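Local structure of putative Lipoprotein (Shewanella oneidensis, 3U24) at residues A[396-404]-A[458-468]. The protein is a putative lipoprotein of unknown function that binds zinc and calcium ions and may be related to metallopeptidases. Residues are numbered along the deposited sequence; the frame is centred on the assembly and turned at random. Where two conformers were deposited one is given.
Sequences EYNHWILQI and EPEMWLMYYKW. With ZN (zinc ion), chain I; ZN (zinc ion), chain G.
W400 lies against the first turn of helix 459-485, with CB of E460 over one face of its indole, 3.5 Å from CZ2, and CD2 of H399 on the opposite face. SE of M461, a selenomethionine, lies at the edge of the five-membered ring, 5.1 Å from its centroid, a Met-aromatic contact. I401 and I404 pack further along. CG2 of I404 sits over one face of the W468 indole, 3.5 Å from CD1. The I404 CD1 branch runs on to CB of Y465, while CG2 of I401 reaches CZ3 of W468 at 3.5 Å. M464 bends at chi2 (-57°) and chi3 (-40°), which brings its methyl CE up to CG1 of I401.

The one direct hydrogen bond across is weak: NE1 of W400 gives to OE1 of E458 at 3.2 Å, with the carboxylate turned 66° from the indole plane. H399 binds two zinc ions, through ND1 at 2.4 Å and NE2 at 2.0 Å. E458 takes one bond from each of two waters on the NE2 zinc. Q403 NE2 donates to one of these waters and to O of H399, while its OE1 bonds to Y454 OH. With an alanine in place of W400, E458 would probably lose its indole donor and a gap open between H399 and E460. The contact thus couples a buried apolar seam to hydrated zinc, which probably favours a charged E458 carboxylate.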
loop_
_atom_site.group_PDB
_atom_site.type_symbol
_atom_site.label_atom_id
_atom_site.label_comp_id
_atom_site.label_asym_id
_atom_site.label_seq_id
_atom_site.Cartn_x
_atom_site.Cartn_y
_atom_site.Cartn_z
ATOM N N GLU A 396 15.438 -14.057 6.949
ATOM C CA GLU A 396 14.947 -12.708 6.732
ATOM C C GLU A 396 14.353 -12.206 8.067
ATOM O O GLU A 396 14.757 -11.156 8.593
ATOM C CB GLU A 396 13.864 -12.734 5.639
ATOM C CG GLU A 396 14.022 -11.752 4.481
ATOM C CD GLU A 396 12.697 -11.479 3.772
ATOM O OE1 GLU A 396 12.114 -12.421 3.152
ATOM O OE2 GLU A 396 12.232 -10.307 3.843
ATOM N N TYR A 397 13.437 -12.990 8.634
ATOM C CA TYR A 397 12.780 -12.632 9.923
ATOM C C TYR A 397 13.473 -13.243 11.142
ATOM O O TYR A 397 12.866 -13.921 11.962
ATOM C CB TYR A 397 11.270 -12.869 9.879
ATOM C CG TYR A 397 10.649 -12.069 8.758
ATOM C CD1 TYR A 397 10.344 -10.718 8.917
ATOM C CD2 TYR A 397 10.408 -12.645 7.541
ATOM C CE1 TYR A 397 9.802 -9.971 7.886
ATOM C CE2 TYR A 397 9.887 -11.910 6.492
ATOM C CZ TYR A 397 9.587 -10.574 6.672
ATOM O OH TYR A 397 9.059 -9.876 5.608
ATOM N N ASN A 398 14.743 -12.892 11.268
ATOM C CA ASN A 398 15.639 -13.470 12.248
ATOM C C ASN A 398 15.439 -12.915 13.695
ATOM O O ASN A 398 14.483 -12.222 13.972
ATOM C CB ASN A 398 17.066 -13.292 11.712
ATOM C CG ASN A 398 17.433 -11.836 11.520
ATOM O OD1 ASN A 398 17.385 -11.078 12.486
ATOM N ND2 ASN A 398 17.763 -11.419 10.258
ATOM N N HIS A 399 16.309 -13.252 14.631
ATOM C CA HIS A 399 16.101 -12.919 16.054
ATOM C C HIS A 399 15.854 -11.438 16.247
ATOM O O HIS A 399 15.016 -11.030 17.055
ATOM C CB HIS A 399 17.340 -13.354 16.847
ATOM C CG HIS A 399 17.311 -12.961 18.309
ATOM N ND1 HIS A 399 16.525 -13.596 19.221
ATOM C CD2 HIS A 399 18.017 -12.001 19.003
ATOM C CE1 HIS A 399 16.703 -13.039 20.416
ATOM N NE2 HIS A 399 17.608 -12.053 20.281
ATOM N N TRP A 400 16.582 -10.615 15.507
ATOM C CA TRP A 400 16.403 -9.173 15.561
ATOM C C TRP A 400 15.299 -8.625 14.687
ATOM O O TRP A 400 14.491 -7.797 15.149
ATOM C CB TRP A 400 17.701 -8.483 15.254
ATOM C CG TRP A 400 18.811 -8.910 16.207
ATOM C CD1 TRP A 400 19.101 -8.375 17.448
ATOM C CD2 TRP A 400 19.773 -10.005 16.040
ATOM N NE1 TRP A 400 20.170 -9.013 18.016
ATOM C CE2 TRP A 400 20.615 -9.994 17.222
ATOM C CE3 TRP A 400 19.989 -10.957 15.082
ATOM C CZ2 TRP A 400 21.624 -10.914 17.414
ATOM C CZ3 TRP A 400 21.029 -11.847 15.252
ATOM C CH2 TRP A 400 21.827 -11.827 16.396
ATOM N N ILE A 401 15.225 -9.067 13.441
ATOM C CA ILE A 401 14.294 -8.467 12.499
ATOM C C ILE A 401 12.857 -8.798 12.896
ATOM O O ILE A 401 11.975 -7.997 12.674
ATOM C CB ILE A 401 14.573 -8.893 11.042
ATOM C CG1 ILE A 401 15.890 -8.279 10.521
ATOM C CG2 ILE A 401 13.405 -8.608 10.115
ATOM C CD1 ILE A 401 15.997 -6.774 10.479
ATOM N N LEU A 402 12.616 -9.965 13.476
ATOM C CA LEU A 402 11.292 -10.318 13.946
ATOM C C LEU A 402 10.761 -9.317 15.007
ATOM O O LEU A 402 9.594 -9.015 15.035
ATOM C CB LEU A 402 11.293 -11.747 14.486
ATOM C CG LEU A 402 9.936 -12.279 14.960
ATOM C CD1 LEU A 402 8.859 -12.091 13.865
ATOM C CD2 LEU A 402 10.048 -13.725 15.447
ATOM N N GLN A 403 11.656 -8.787 15.846
ATOM C CA GLN A 403 11.286 -7.830 16.875
ATOM C C GLN A 403 10.949 -6.478 16.207
ATOM O O GLN A 403 9.913 -5.876 16.468
ATOM C CB GLN A 403 12.431 -7.670 17.867
ATOM C CG GLN A 403 12.798 -8.917 18.677
ATOM C CD GLN A 403 13.983 -8.634 19.609
ATOM O OE1 GLN A 403 13.870 -7.796 20.505
ATOM N NE2 GLN A 403 15.120 -9.297 19.390
ATOM N N ILE A 404 11.797 -6.052 15.274
ATOM C CA ILE A 404 11.509 -4.875 14.471
ATOM C C ILE A 404 10.204 -4.981 13.670
ATOM O O ILE A 404 9.458 -4.006 13.584
ATOM C CB ILE A 404 12.678 -4.557 13.532
ATOM C CG1 ILE A 404 13.869 -4.123 14.354
ATOM C CG2 ILE A 404 12.320 -3.439 12.552
ATOM C CD1 ILE A 404 15.126 -4.244 13.528
ATOM N N GLU A 458 22.163 -2.735 21.753
ATOM C CA GLU A 458 22.940 -3.900 21.289
ATOM C C GLU A 458 23.403 -3.710 19.846
ATOM O O GLU A 458 22.564 -3.460 18.957
ATOM C CB GLU A 458 22.054 -5.140 21.377
ATOM C CG GLU A 458 22.712 -6.443 20.964
ATOM C CD GLU A 458 21.774 -7.636 21.066
ATOM O OE1 GLU A 458 20.548 -7.500 20.805
ATOM O OE2 GLU A 458 22.275 -8.719 21.416
ATOM N N PRO A 459 24.724 -3.825 19.589
ATOM C CA PRO A 459 25.200 -3.542 18.233
ATOM C C PRO A 459 24.564 -4.416 17.167
ATOM O O PRO A 459 24.266 -3.923 16.095
ATOM C CB PRO A 459 26.697 -3.781 18.336
ATOM C CG PRO A 459 27.015 -3.500 19.770
ATOM C CD PRO A 459 25.851 -4.059 20.513
ATOM N N GLU A 460 24.330 -5.685 17.469
ATOM C CA GLU A 460 23.688 -6.630 16.519
ATOM C C GLU A 460 22.305 -6.120 16.071
ATOM O O GLU A 460 21.950 -6.175 14.906
ATOM C CB GLU A 460 23.541 -8.038 17.156
ATOM C CG GLU A 460 24.841 -8.866 17.298
ATOM C CD GLU A 460 25.684 -8.560 18.542
ATOM O OE1 GLU A 460 25.406 -7.558 19.274
ATOM O OE2 GLU A 460 26.631 -9.337 18.795
HETATM N N MSE A 461 21.537 -5.637 17.036
HETATM C CA MSE A 461 20.196 -5.131 16.814
HETATM C C MSE A 461 20.292 -3.914 15.909
HETATM O O MSE A 461 19.594 -3.837 14.914
HETATM C CB MSE A 461 19.533 -4.766 18.153
HETATM C CG MSE A 461 18.208 -3.981 18.031
HETATM SE SE MSE A 461 16.835 -5.074 17.172
HETATM C CE MSE A 461 16.242 -5.858 18.845
ATOM N N TRP A 462 21.170 -2.982 16.231
ATOM C CA TRP A 462 21.339 -1.803 15.367
ATOM C C TRP A 462 21.758 -2.147 13.957
ATOM O O TRP A 462 21.244 -1.575 12.987
ATOM C CB TRP A 462 22.271 -0.778 16.000
ATOM C CG TRP A 462 21.511 0.023 17.031
ATOM C CD1 TRP A 462 21.086 -0.396 18.288
ATOM C CD2 TRP A 462 21.003 1.377 16.899
ATOM N NE1 TRP A 462 20.378 0.577 18.911
ATOM C CE2 TRP A 462 20.296 1.669 18.133
ATOM C CE3 TRP A 462 21.065 2.343 15.916
ATOM C CZ2 TRP A 462 19.691 2.890 18.357
ATOM C CZ3 TRP A 462 20.441 3.571 16.140
ATOM C CH2 TRP A 462 19.775 3.839 17.332
ATOM N N LEU A 463 22.661 -3.102 13.816
ATOM C CA LEU A 463 23.133 -3.484 12.501
ATOM C C LEU A 463 21.974 -4.006 11.653
ATOM O O LEU A 463 21.849 -3.631 10.481
ATOM C CB LEU A 463 24.239 -4.535 12.623
ATOM C CG LEU A 463 24.854 -5.087 11.341
ATOM C CD1 LEU A 463 25.447 -3.953 10.518
ATOM C CD2 LEU A 463 25.894 -6.157 11.675
HETATM N N MSE A 464 21.141 -4.863 12.259
HETATM C CA MSE A 464 20.027 -5.469 11.590
HETATM C C MSE A 464 18.955 -4.435 11.273
HETATM O O MSE A 464 18.406 -4.449 10.182
HETATM C CB MSE A 464 19.427 -6.618 12.409
HETATM C CG MSE A 464 20.297 -7.863 12.526
HETATM SE SE MSE A 464 20.848 -8.700 10.772
HETATM C CE MSE A 464 19.264 -8.522 9.783
ATOM N N TYR A 465 18.677 -3.539 12.212
ATOM C CA TYR A 465 17.803 -2.407 11.945
ATOM C C TYR A 465 18.271 -1.590 10.730
ATOM O O TYR A 465 17.474 -1.208 9.866
ATOM C CB TYR A 465 17.691 -1.461 13.154
ATOM C CG TYR A 465 17.131 -0.115 12.737
ATOM C CD1 TYR A 465 15.793 0.015 12.379
ATOM C CD2 TYR A 465 17.927 0.977 12.621
ATOM C CE1 TYR A 465 15.259 1.233 11.986
ATOM C CE2 TYR A 465 17.430 2.184 12.190
ATOM C CZ TYR A 465 16.082 2.316 11.880
ATOM O OH TYR A 465 15.568 3.517 11.440
ATOM N N TYR A 466 19.556 -1.292 10.678
ATOM C CA TYR A 466 20.066 -0.534 9.565
ATOM C C TYR A 466 19.855 -1.230 8.209
ATOM O O TYR A 466 19.519 -0.551 7.229
ATOM C CB TYR A 466 21.522 -0.202 9.769
ATOM C CG TYR A 466 21.799 0.900 10.777
ATOM C CD1 TYR A 466 21.100 2.085 10.753
ATOM C CD2 TYR A 466 22.837 0.769 11.706
ATOM C CE1 TYR A 466 21.403 3.117 11.631
ATOM C CE2 TYR A 466 23.114 1.761 12.623
ATOM C CZ TYR A 466 22.416 2.945 12.563
ATOM O OH TYR A 466 22.697 3.936 13.454
ATOM N N LYS A 467 19.983 -2.557 8.139
ATOM C CA LYS A 467 19.762 -3.233 6.858
ATOM C C LYS A 467 18.302 -3.043 6.449
ATOM O O LYS A 467 17.989 -2.772 5.267
ATOM C CB LYS A 467 20.115 -4.738 6.885
ATOM C CG LYS A 467 19.584 -5.522 5.686
ATOM C CD LYS A 467 19.700 -7.028 5.862
ATOM C CE LYS A 467 19.148 -7.823 4.663
ATOM N NZ LYS A 467 17.687 -8.189 4.832
ATOM N N TRP A 468 17.430 -3.190 7.442
ATOM C CA TRP A 468 16.004 -2.958 7.275
ATOM C C TRP A 468 15.692 -1.544 6.841
ATOM O O TRP A 468 14.941 -1.330 5.912
ATOM C CB TRP A 468 15.352 -3.290 8.603
ATOM C CG TRP A 468 13.869 -3.468 8.648
ATOM C CD1 TRP A 468 12.931 -2.591 9.198
ATOM C CD2 TRP A 468 13.097 -4.646 8.246
ATOM N NE1 TRP A 468 11.661 -3.132 9.133
ATOM C CE2 TRP A 468 11.694 -4.351 8.574
ATOM C CE3 TRP A 468 13.410 -5.860 7.644
ATOM C CZ2 TRP A 468 10.675 -5.241 8.307
ATOM C CZ3 TRP A 468 12.369 -6.748 7.377
ATOM C CH2 TRP A 468 11.033 -6.446 7.709
HETATM ZN ZN ZN I . 15.002 -15.453 18.933
HETATM ZN ZN ZN G . 18.338 -10.893 21.812
HETATM O O HOH W 1 16.810 -9.625 7.281
HETATM O O HOH W 2 17.696 -8.884 21.052
HETATM O O HOH W 3 20.500 -10.628 21.458
HETATM O O HOH W 4 13.326 -15.037 17.528
#